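Local coordinates for protein AlyGC (Glaciecola chathamensis, PDB 5GKD) that probably cleaves alginate by the lyase reaction, as a family 6 polysaccharide lyase with calcium bound at a site in its N-terminal beta-helix, at residues 395-400 / 412-417; 681-686 / 705-710; 688-693 / 714-719. All coordinates share one frame; numbering follows the deposited sequence.

Contact 1. Residues 395-400 / 412-417; sequences NGLLYP and TQLEPI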
loop_
_atom_site.group_PDB
_atom_site.type_symbol
_atom_site.label_atom_id
_atom_site.label_comp_id
_atom_site.label_asym_id
_atom_site.label_seq_id
_atom_site.Cartn_x
_atom_site.Cartn_y
_atom_site.Cartn_z
ATOM N N ASN A 395 -22.919 12.050 -44.763
ATOM C CA ASN A 395 -21.691 11.611 -44.135
ATOM C C ASN A 395 -21.685 11.849 -42.632
ATOM O O ASN A 395 -20.650 11.689 -41.991
ATOM C CB ASN A 395 -20.499 12.303 -44.795
ATOM C CG ASN A 395 -20.469 13.806 -44.538
ATOM O OD1 ASN A 395 -21.346 14.354 -43.887
ATOM N ND2 ASN A 395 -19.445 14.465 -45.041
ATOM N N GLY A 396 -22.825 12.248 -42.070
ATOM C CA GLY A 396 -22.958 12.537 -40.659
ATOM C C GLY A 396 -22.473 13.899 -40.201
ATOM O O GLY A 396 -22.507 14.167 -38.997
ATOM N N LEU A 397 -22.026 14.769 -41.102
ATOM C CA LEU A 397 -21.449 16.041 -40.703
ATOM C C LEU A 397 -22.358 17.214 -41.062
ATOM O O LEU A 397 -23.077 17.185 -42.067
ATOM C CB LEU A 397 -20.081 16.242 -41.348
ATOM C CG LEU A 397 -19.037 15.141 -41.167
ATOM C CD1 LEU A 397 -17.756 15.544 -41.861
ATOM C CD2 LEU A 397 -18.796 14.858 -39.697
ATOM N N LEU A 398 -22.284 18.263 -40.238
ATOM C CA LEU A 398 -23.060 19.479 -40.442
ATOM C C LEU A 398 -22.377 20.417 -41.428
ATOM O O LEU A 398 -21.167 20.646 -41.351
ATOM C CB LEU A 398 -23.261 20.206 -39.111
ATOM C CG LEU A 398 -24.172 19.529 -38.095
ATOM C CD1 LEU A 398 -24.050 20.220 -36.746
ATOM C CD2 LEU A 398 -25.605 19.564 -38.593
ATOM N N TYR A 399 -23.168 20.980 -42.339
ATOM C CA TYR A 399 -22.724 21.964 -43.314
ATOM C C TYR A 399 -23.707 23.122 -43.393
ATOM O O TYR A 399 -24.912 22.933 -43.206
ATOM C CB TYR A 399 -22.580 21.336 -44.708
ATOM C CG TYR A 399 -21.484 20.309 -44.791
ATOM C CD1 TYR A 399 -21.727 18.976 -44.470
ATOM C CD2 TYR A 399 -20.211 20.665 -45.194
ATOM C CE1 TYR A 399 -20.726 18.024 -44.550
ATOM C CE2 TYR A 399 -19.207 19.733 -45.270
ATOM C CZ TYR A 399 -19.462 18.413 -44.944
ATOM O OH TYR A 399 -18.438 17.503 -45.030
ATOM N N PRO A 400 -23.227 24.332 -43.672
ATOM C CA PRO A 400 -24.141 25.433 -43.997
ATOM C C PRO A 400 -25.087 25.037 -45.124
ATOM O O PRO A 400 -24.691 24.377 -46.085
ATOM C CB PRO A 400 -23.202 26.563 -44.441
ATOM C CG PRO A 400 -21.855 26.209 -43.892
ATOM C CD PRO A 400 -21.813 24.704 -43.875
ATOM N N THR A 412 -17.091 19.041 -48.204
ATOM C CA THR A 412 -18.242 18.143 -48.249
ATOM C C THR A 412 -17.874 16.702 -48.591
ATOM O O THR A 412 -18.718 15.815 -48.416
ATOM C CB THR A 412 -19.272 18.621 -49.284
ATOM O OG1 THR A 412 -18.639 18.736 -50.567
ATOM C CG2 THR A 412 -19.895 19.949 -48.888
ATOM N N GLN A 413 -16.668 16.438 -49.101
ATOM C CA GLN A 413 -16.330 15.059 -49.459
ATOM C C GLN A 413 -15.763 14.227 -48.309
ATOM O O GLN A 413 -15.455 13.053 -48.523
ATOM C CB GLN A 413 -15.316 15.045 -50.615
ATOM C CG GLN A 413 -15.915 15.453 -51.938
ATOM C CD GLN A 413 -15.585 16.872 -52.308
ATOM O OE1 GLN A 413 -16.257 17.793 -51.916
ATOM N NE2 GLN A 413 -14.556 17.056 -53.090
ATOM N N LEU A 414 -15.657 14.767 -47.105
ATOM C CA LEU A 414 -15.240 13.945 -45.978
ATOM C C LEU A 414 -16.180 12.755 -45.827
ATOM O O LEU A 414 -17.387 12.865 -46.049
ATOM C CB LEU A 414 -15.222 14.758 -44.692
ATOM C CG LEU A 414 -14.073 15.729 -44.424
ATOM C CD1 LEU A 414 -14.315 16.415 -43.118
ATOM C CD2 LEU A 414 -12.740 15.006 -44.417
ATOM N N GLU A 415 -15.610 11.600 -45.481
ATOM C CA GLU A 415 -16.381 10.393 -45.189
ATOM C C GLU A 415 -15.826 9.768 -43.917
ATOM O O GLU A 415 -14.891 8.961 -43.963
ATOM C CB GLU A 415 -16.335 9.409 -46.357
ATOM C CG GLU A 415 -16.898 9.988 -47.643
ATOM C CD GLU A 415 -17.167 8.938 -48.701
ATOM O OE1 GLU A 415 -18.241 9.006 -49.345
ATOM O OE2 GLU A 415 -16.309 8.049 -48.892
ATOM N N PRO A 416 -16.362 10.147 -42.760
ATOM C CA PRO A 416 -15.840 9.636 -41.487
ATOM C C PRO A 416 -15.932 8.124 -41.426
ATOM O O PRO A 416 -16.975 7.541 -41.720
ATOM C CB PRO A 416 -16.762 10.279 -40.440
ATOM C CG PRO A 416 -17.381 11.440 -41.128
ATOM C CD PRO A 416 -17.475 11.089 -42.571
ATOM N N ILE A 417 -14.839 7.489 -41.005
ATOM C CA ILE A 417 -14.869 6.046 -40.811
ATOM C C ILE A 417 -15.831 5.701 -39.680
ATOM O O ILE A 417 -15.938 6.428 -38.682
ATOM C CB ILE A 417 -13.455 5.500 -40.556
ATOM C CG1 ILE A 417 -13.462 3.973 -40.647
ATOM C CG2 ILE A 417 -12.888 5.978 -39.237
ATOM C CD1 ILE A 417 -12.324 3.440 -41.470
#
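Asn395 spans the gap to the loop 412-417 with its side-chain amide, and three hydrogen bonds fix the rotation of that amide. ND2 donates to Leu414 O at 2.8 Å, a nearly straight bond (163°) whose acceptor lies close to the amide plane, although the nitrogen stands above the plane of the Leu414 carbonyl. Its other N-H points to Tyr399 OH, 3.2 Å from ND2; that hydroxyl is also hydrogen-bonded to Ser411 O. OD1 accepts from Leu397 N at 2.9 Å, closing an Asx turn. The turn depends on chi1 of 67°, which places CG between the backbone N and the carbonyl carbon. Asparagine suits this site because one short side chain supplies both donor and acceptor. With an alanine here, Leu414 O and Leu397 N would probably be left without their side-chain mates, and the turn would be freer to open.

The apolar contacts lie beside this polar group. Leu397 crosses Leu414 at about a right angle, CD1 to CD1 3.8 Å, while its CD2 meets Pro416 CG at 4.0 Å. The proline ring also abuts a backbone oxygen, Pro416 CD lying 3.3 Å from Asn395 O.

Thr412 offers its methyl to Tyr399 in an off-centre CH-pi contact, CG2 being 4.1 Å from the ring centroid.

Strand 398-400 pairs antiparallel with strand 390-392, and the two segments lie against the N-terminal parallel beta-helix: Leu397 and Pro416 pack on Val251 of strand 246-253, and Leu414 touches Asn249 there and Asn274 of strand 271-278.

Contact 2. Residues 681-686 / 705-710; sequences IIFELT and PVVRDL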
loop_
_atom_site.group_PDB
_atom_site.type_symbol
_atom_site.label_atom_id
_atom_site.label_comp_id
_atom_site.label_asym_id
_atom_site.label_seq_id
_atom_site.Cartn_x
_atom_site.Cartn_y
_atom_site.Cartn_z
ATOM N N ILE A 681 -12.328 25.989 6.004
ATOM C CA ILE A 681 -11.995 25.443 4.695
ATOM C C ILE A 681 -10.599 25.922 4.318
ATOM O O ILE A 681 -10.267 27.091 4.522
ATOM C CB ILE A 681 -13.028 25.906 3.652
ATOM C CG1 ILE A 681 -14.415 25.371 3.980
ATOM C CG2 ILE A 681 -12.601 25.514 2.245
ATOM C CD1 ILE A 681 -15.495 26.052 3.151
ATOM N N ILE A 682 -9.763 25.038 3.771
ATOM C CA ILE A 682 -8.403 25.430 3.409
ATOM C C ILE A 682 -8.112 24.982 1.989
ATOM O O ILE A 682 -8.183 23.785 1.683
ATOM C CB ILE A 682 -7.340 24.865 4.365
ATOM C CG1 ILE A 682 -7.577 25.345 5.798
ATOM C CG2 ILE A 682 -5.952 25.309 3.904
ATOM C CD1 ILE A 682 -6.482 24.954 6.766
ATOM N N PHE A 683 -7.772 25.939 1.131
ATOM C CA PHE A 683 -7.345 25.674 -0.229
ATOM C C PHE A 683 -5.831 25.772 -0.310
ATOM O O PHE A 683 -5.231 26.708 0.231
ATOM C CB PHE A 683 -7.988 26.652 -1.218
ATOM C CG PHE A 683 -9.470 26.512 -1.311
ATOM C CD1 PHE A 683 -10.031 25.508 -2.066
ATOM C CD2 PHE A 683 -10.303 27.375 -0.628
ATOM C CE1 PHE A 683 -11.405 25.365 -2.137
ATOM C CE2 PHE A 683 -11.671 27.239 -0.694
ATOM C CZ PHE A 683 -12.222 26.232 -1.448
ATOM N N GLU A 684 -5.225 24.792 -0.961
ATOM C CA GLU A 684 -3.821 24.815 -1.332
ATOM C C GLU A 684 -3.793 24.650 -2.858
ATOM O O GLU A 684 -3.716 23.542 -3.395
ATOM C CB GLU A 684 -3.037 23.721 -0.551
ATOM C CG GLU A 684 -3.060 23.937 0.975
ATOM C CD GLU A 684 -2.207 22.953 1.769
ATOM O OE1 GLU A 684 -1.913 21.860 1.250
ATOM O OE2 GLU A 684 -1.831 23.274 2.925
ATOM N N LEU A 685 -3.922 25.750 -3.557
ATOM C CA LEU A 685 -3.961 25.774 -4.995
ATOM C C LEU A 685 -2.614 25.546 -5.649
ATOM O O LEU A 685 -1.661 26.119 -5.242
ATOM C CB LEU A 685 -4.568 27.084 -5.459
ATOM C CG LEU A 685 -5.953 27.353 -4.937
ATOM C CD1 LEU A 685 -6.340 28.787 -5.120
ATOM C CD2 LEU A 685 -6.993 26.403 -5.496
ATOM N N THR A 686 -2.563 24.684 -6.654
ATOM C CA THR A 686 -1.339 24.372 -7.375
ATOM C C THR A 686 -1.359 24.920 -8.799
ATOM O O THR A 686 -2.042 25.838 -9.081
ATOM C CB THR A 686 -1.096 22.856 -7.449
ATOM O OG1 THR A 686 -2.122 22.251 -8.206
ATOM C CG2 THR A 686 -1.059 22.239 -6.086
ATOM N N PRO A 705 -12.698 31.007 4.909
ATOM C CA PRO A 705 -11.830 30.099 4.145
ATOM C C PRO A 705 -10.397 30.611 4.044
ATOM O O PRO A 705 -10.153 31.804 3.867
ATOM C CB PRO A 705 -12.514 30.048 2.775
ATOM C CG PRO A 705 -13.966 30.240 3.097
ATOM C CD PRO A 705 -13.987 31.237 4.229
ATOM N N VAL A 706 -9.442 29.697 4.190
ATOM C CA VAL A 706 -8.019 30.009 4.080
ATOM C C VAL A 706 -7.546 29.640 2.683
ATOM O O VAL A 706 -7.757 28.508 2.236
ATOM C CB VAL A 706 -7.195 29.250 5.134
ATOM C CG1 VAL A 706 -5.711 29.489 4.900
ATOM C CG2 VAL A 706 -7.601 29.654 6.541
ATOM N N VAL A 707 -6.891 30.576 2.000
ATOM C CA VAL A 707 -6.278 30.306 0.703
ATOM C C VAL A 707 -4.767 30.412 0.850
ATOM O O VAL A 707 -4.234 31.468 1.208
ATOM C CB VAL A 707 -6.791 31.251 -0.392
ATOM C CG1 VAL A 707 -6.028 31.013 -1.682
ATOM C CG2 VAL A 707 -8.255 31.012 -0.631
ATOM N N ARG A 708 -4.087 29.309 0.589
ATOM C CA ARG A 708 -2.637 29.256 0.479
ATOM C C ARG A 708 -2.328 29.025 -0.998
ATOM O O ARG A 708 -2.678 27.980 -1.559
ATOM C CB ARG A 708 -2.071 28.142 1.360
ATOM C CG ARG A 708 -2.620 28.138 2.791
ATOM C CD ARG A 708 -2.270 26.842 3.551
ATOM N NE ARG A 708 -2.666 26.923 4.956
ATOM C CZ ARG A 708 -2.809 25.886 5.777
ATOM N NH1 ARG A 708 -2.600 24.648 5.350
ATOM N NH2 ARG A 708 -3.183 26.091 7.034
ATOM N N ASP A 709 -1.695 29.976 -1.658
ATOM C CA ASP A 709 -1.363 29.776 -3.057
ATOM C C ASP A 709 0.064 29.339 -3.103
ATOM O O ASP A 709 0.947 30.033 -2.661
ATOM C CB ASP A 709 -1.611 30.988 -3.938
ATOM C CG ASP A 709 -1.724 30.619 -5.429
ATOM O OD1 ASP A 709 -0.891 29.876 -5.926
ATOM O OD2 ASP A 709 -2.621 31.089 -6.127
ATOM N N LEU A 710 0.278 28.145 -3.612
ATOM C CA LEU A 710 1.600 27.595 -3.664
ATOM C C LEU A 710 2.319 28.031 -4.889
ATOM O O LEU A 710 3.434 27.658 -5.102
ATOM C CB LEU A 710 1.540 26.074 -3.620
ATOM C CG LEU A 710 0.983 25.449 -2.349
ATOM C CD1 LEU A 710 1.154 23.956 -2.377
ATOM C CD2 LEU A 710 1.502 26.057 -1.053
HETATM O O HOH W 1 -1.990 28.421 -8.187
#
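Arg708 and Glu684 both carry CG anti to the carbonyl carbon (chi1 -48° and -62°), and with extended chains they run side by side until their charged ends meet. Arg708 NH1 donates to Glu684 OE2 at 2.9 Å, in the guanidinium plane and on the anti side of the carboxylate; the two planes are turned 44° apart. The other carboxylate oxygen, OE1, is hydrogen-bonded to His663 ND1, so both ends of the carboxylate are gripped. Ile682 lies under one face of the guanidinium, its CG2 3.6 Å from the plane, and its CD1 is 3.5 Å from Arg708 NH2.

The strands stack in register from successive coils of a parallel beta-helix, a fold like that of the pectate lyase-like clan to which the N-terminal part belongs, with Ile682 beside Val706 and Leu685 beside Asp709. Five backbone hydrogen bonds join them, the straightest from Val706 N to Ile681 O at 2.8 Å.

Phe683 and Leu685 face the interior, where large apolar side chains fill the coil; Phe683 CD2 is 4.2 Å from Val707 CG2, and Leu685 CD1 is 4.1 Å from Val707 CG1. At the C-terminal ends of the two strands, a water donates to Thr686 O and to Asp709 OD1, an oxygen that also accepts from Phe711 N.

Contact 3. Residues 688-693 / 714-719; sequences GEPKTW and SGATTT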
loop_
_atom_site.group_PDB
_atom_site.type_symbol
_atom_site.label_atom_id
_atom_site.label_comp_id
_atom_site.label_asym_id
_atom_site.label_seq_id
_atom_site.Cartn_x
_atom_site.Cartn_y
_atom_site.Cartn_z
ATOM N N GLY A 688 -1.931 24.910 -13.044
ATOM C CA GLY A 688 -3.038 24.723 -13.943
ATOM C C GLY A 688 -4.264 25.585 -13.856
ATOM O O GLY A 688 -5.287 25.180 -14.271
ATOM N N GLU A 689 -4.124 26.772 -13.288
ATOM C CA GLU A 689 -5.175 27.776 -13.174
ATOM C C GLU A 689 -6.501 27.169 -12.661
ATOM O O GLU A 689 -7.505 27.216 -13.351
ATOM C CB GLU A 689 -5.384 28.495 -14.502
ATOM C CG GLU A 689 -4.104 29.171 -15.033
ATOM C CD GLU A 689 -4.262 29.809 -16.410
ATOM O OE1 GLU A 689 -4.463 29.086 -17.407
ATOM O OE2 GLU A 689 -4.163 31.039 -16.511
ATOM N N PRO A 690 -6.495 26.591 -11.463
ATOM C CA PRO A 690 -7.732 26.005 -10.939
ATOM C C PRO A 690 -8.796 27.061 -10.719
ATOM O O PRO A 690 -8.507 28.241 -10.521
ATOM C CB PRO A 690 -7.300 25.379 -9.614
ATOM C CG PRO A 690 -6.144 26.189 -9.191
ATOM C CD PRO A 690 -5.426 26.586 -10.460
ATOM N N LYS A 691 -10.050 26.609 -10.730
ATOM C CA LYS A 691 -11.225 27.459 -10.614
ATOM C C LYS A 691 -11.938 27.144 -9.304
ATOM O O LYS A 691 -12.343 25.999 -9.075
ATOM C CB LYS A 691 -12.155 27.244 -11.807
ATOM C CG LYS A 691 -11.474 27.418 -13.158
ATOM C CD LYS A 691 -12.380 27.003 -14.317
ATOM C CE LYS A 691 -11.927 27.652 -15.624
ATOM N NZ LYS A 691 -10.493 27.387 -15.959
ATOM N N THR A 692 -12.103 28.164 -8.461
ATOM C CA THR A 692 -12.702 28.029 -7.139
ATOM C C THR A 692 -13.818 29.054 -6.957
ATOM O O THR A 692 -13.618 30.240 -7.234
ATOM C CB THR A 692 -11.643 28.226 -6.049
ATOM O OG1 THR A 692 -10.618 27.246 -6.200
ATOM C CG2 THR A 692 -12.255 28.102 -4.671
ATOM N N TRP A 693 -14.980 28.593 -6.478
ATOM C CA TRP A 693 -16.133 29.449 -6.182
ATOM C C TRP A 693 -16.702 29.059 -4.824
ATOM O O TRP A 693 -17.219 27.954 -4.665
ATOM C CB TRP A 693 -17.227 29.330 -7.240
ATOM C CG TRP A 693 -16.907 30.039 -8.467
ATOM C CD1 TRP A 693 -16.972 31.389 -8.684
ATOM C CD2 TRP A 693 -16.452 29.453 -9.684
ATOM N NE1 TRP A 693 -16.577 31.676 -9.967
ATOM C CE2 TRP A 693 -16.255 30.504 -10.604
ATOM C CE3 TRP A 693 -16.194 28.139 -10.091
ATOM C CZ2 TRP A 693 -15.810 30.280 -11.905
ATOM C CZ3 TRP A 693 -15.758 27.918 -11.382
ATOM C CH2 TRP A 693 -15.568 28.983 -12.271
ATOM N N SER A 714 0.298 32.170 -10.029
ATOM C CA SER A 714 0.234 31.346 -11.217
ATOM C C SER A 714 -0.659 31.082 -12.409
ATOM O O SER A 714 -0.139 30.770 -13.443
ATOM C CB SER A 714 0.017 29.912 -10.834
ATOM O OG SER A 714 1.163 29.171 -11.222
ATOM N N GLY A 715 -1.971 31.207 -12.308
ATOM C CA GLY A 715 -2.646 31.578 -11.117
ATOM C C GLY A 715 -4.129 31.400 -11.307
ATOM O O GLY A 715 -4.734 31.685 -12.310
ATOM N N ALA A 716 -4.690 30.899 -10.255
ATOM C CA ALA A 716 -6.049 30.550 -10.107
ATOM C C ALA A 716 -7.069 31.655 -10.238
ATOM O O ALA A 716 -6.781 32.813 -10.032
ATOM C CB ALA A 716 -6.154 29.970 -8.727
ATOM N N THR A 717 -8.280 31.267 -10.565
ATOM C CA THR A 717 -9.370 32.190 -10.592
ATOM C C THR A 717 -10.148 31.726 -9.377
ATOM O O THR A 717 -10.749 30.682 -9.363
ATOM C CB THR A 717 -10.132 32.249 -11.904
ATOM O OG1 THR A 717 -11.219 31.348 -11.883
ATOM C CG2 THR A 717 -9.247 31.941 -13.033
ATOM N N THR A 718 -10.075 32.542 -8.350
ATOM C CA THR A 718 -10.615 32.212 -7.037
ATOM C C THR A 718 -11.614 33.290 -6.641
ATOM O O THR A 718 -11.231 34.443 -6.414
ATOM C CB THR A 718 -9.491 32.102 -6.014
ATOM O OG1 THR A 718 -8.516 31.176 -6.494
ATOM C CG2 THR A 718 -10.016 31.635 -4.661
ATOM N N THR A 719 -12.882 32.909 -6.564
ATOM C CA THR A 719 -13.982 33.784 -6.180
ATOM C C THR A 719 -14.515 33.307 -4.836
ATOM O O THR A 719 -15.147 32.251 -4.758
ATOM C CB THR A 719 -15.088 33.759 -7.234
ATOM O OG1 THR A 719 -14.615 34.341 -8.445
ATOM C CG2 THR A 719 -16.332 34.518 -6.758
HETATM O O HOH W 2 -8.826 28.566 -7.746
#
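Strands 691-693 and 717-719 run parallel, their axes 4.8 Å apart at closest and only 3° from alignment. They belong to neighbouring coils of the C-terminal parallel beta-helix, pairing Lys691 with Thr717, Thr692 with Thr718 and Trp693 with Thr719. Thr717 N donates to Pro690 O, Thr692 N to Thr717 O, and Thr719 N to Thr692 O, the last at 2.8 Å and almost straight (176°). Proline has no N-H to give, but just before the strand its carbonyl still accepts.

There Pro690 CG packs on Ala716 CB at 3.8 Å, where an alanine, with only a methyl, is consistent with the close approach of the chains. The aliphatic part of Glu689 passes Gly715, CG to Gly715 O 3.8 Å, and its OE1 makes a salt bridge with Arg284, a residue of the N-terminal half of the chain.

On the face of Lys691 and Trp693, the indole crosses Thr719 obliquely, bringing Trp693 CD1 to 3.4 Å from Thr719 CB. On the other face Thr692 and Thr718 point the same way toward Leu685, with Thr692 CB 4.0 Å from Thr718 CG2. Their beta branches suit extended strands, and similar first torsions, OG1 anti to the carbonyl carbon in both, bring the two hydroxyls to one water. Thr692 OG1 also bonds Asn668 ND2. The water lies 2.7 Å from Thr692 OG1 and 2.9 Å from Thr718 OG1, and donates a longer bond to Thr717 O.

Contacts 2 and 3 belong to the same coils of the C-terminal beta-helix: their segments alternate along the chain, and their centres are 10 Å apart. They meet in its interior, where Leu685 CD1 lies 3.5 Å from Thr718 OG1 and Phe683 CZ 3.7 Å from Thr692 CG2. Contact 1 is separate, its centre about 47 Å from that of contact 2 and about 39 Å from that of contact 3, on the N-terminal beta-helix. That helix holds the calcium ligands Asn180, Glu183, Glu212 and Glu214, and the carbonate pocket of Glu214, Arg240, Arg264 and Tyr303. None of the three contacts contributes a residue to either site.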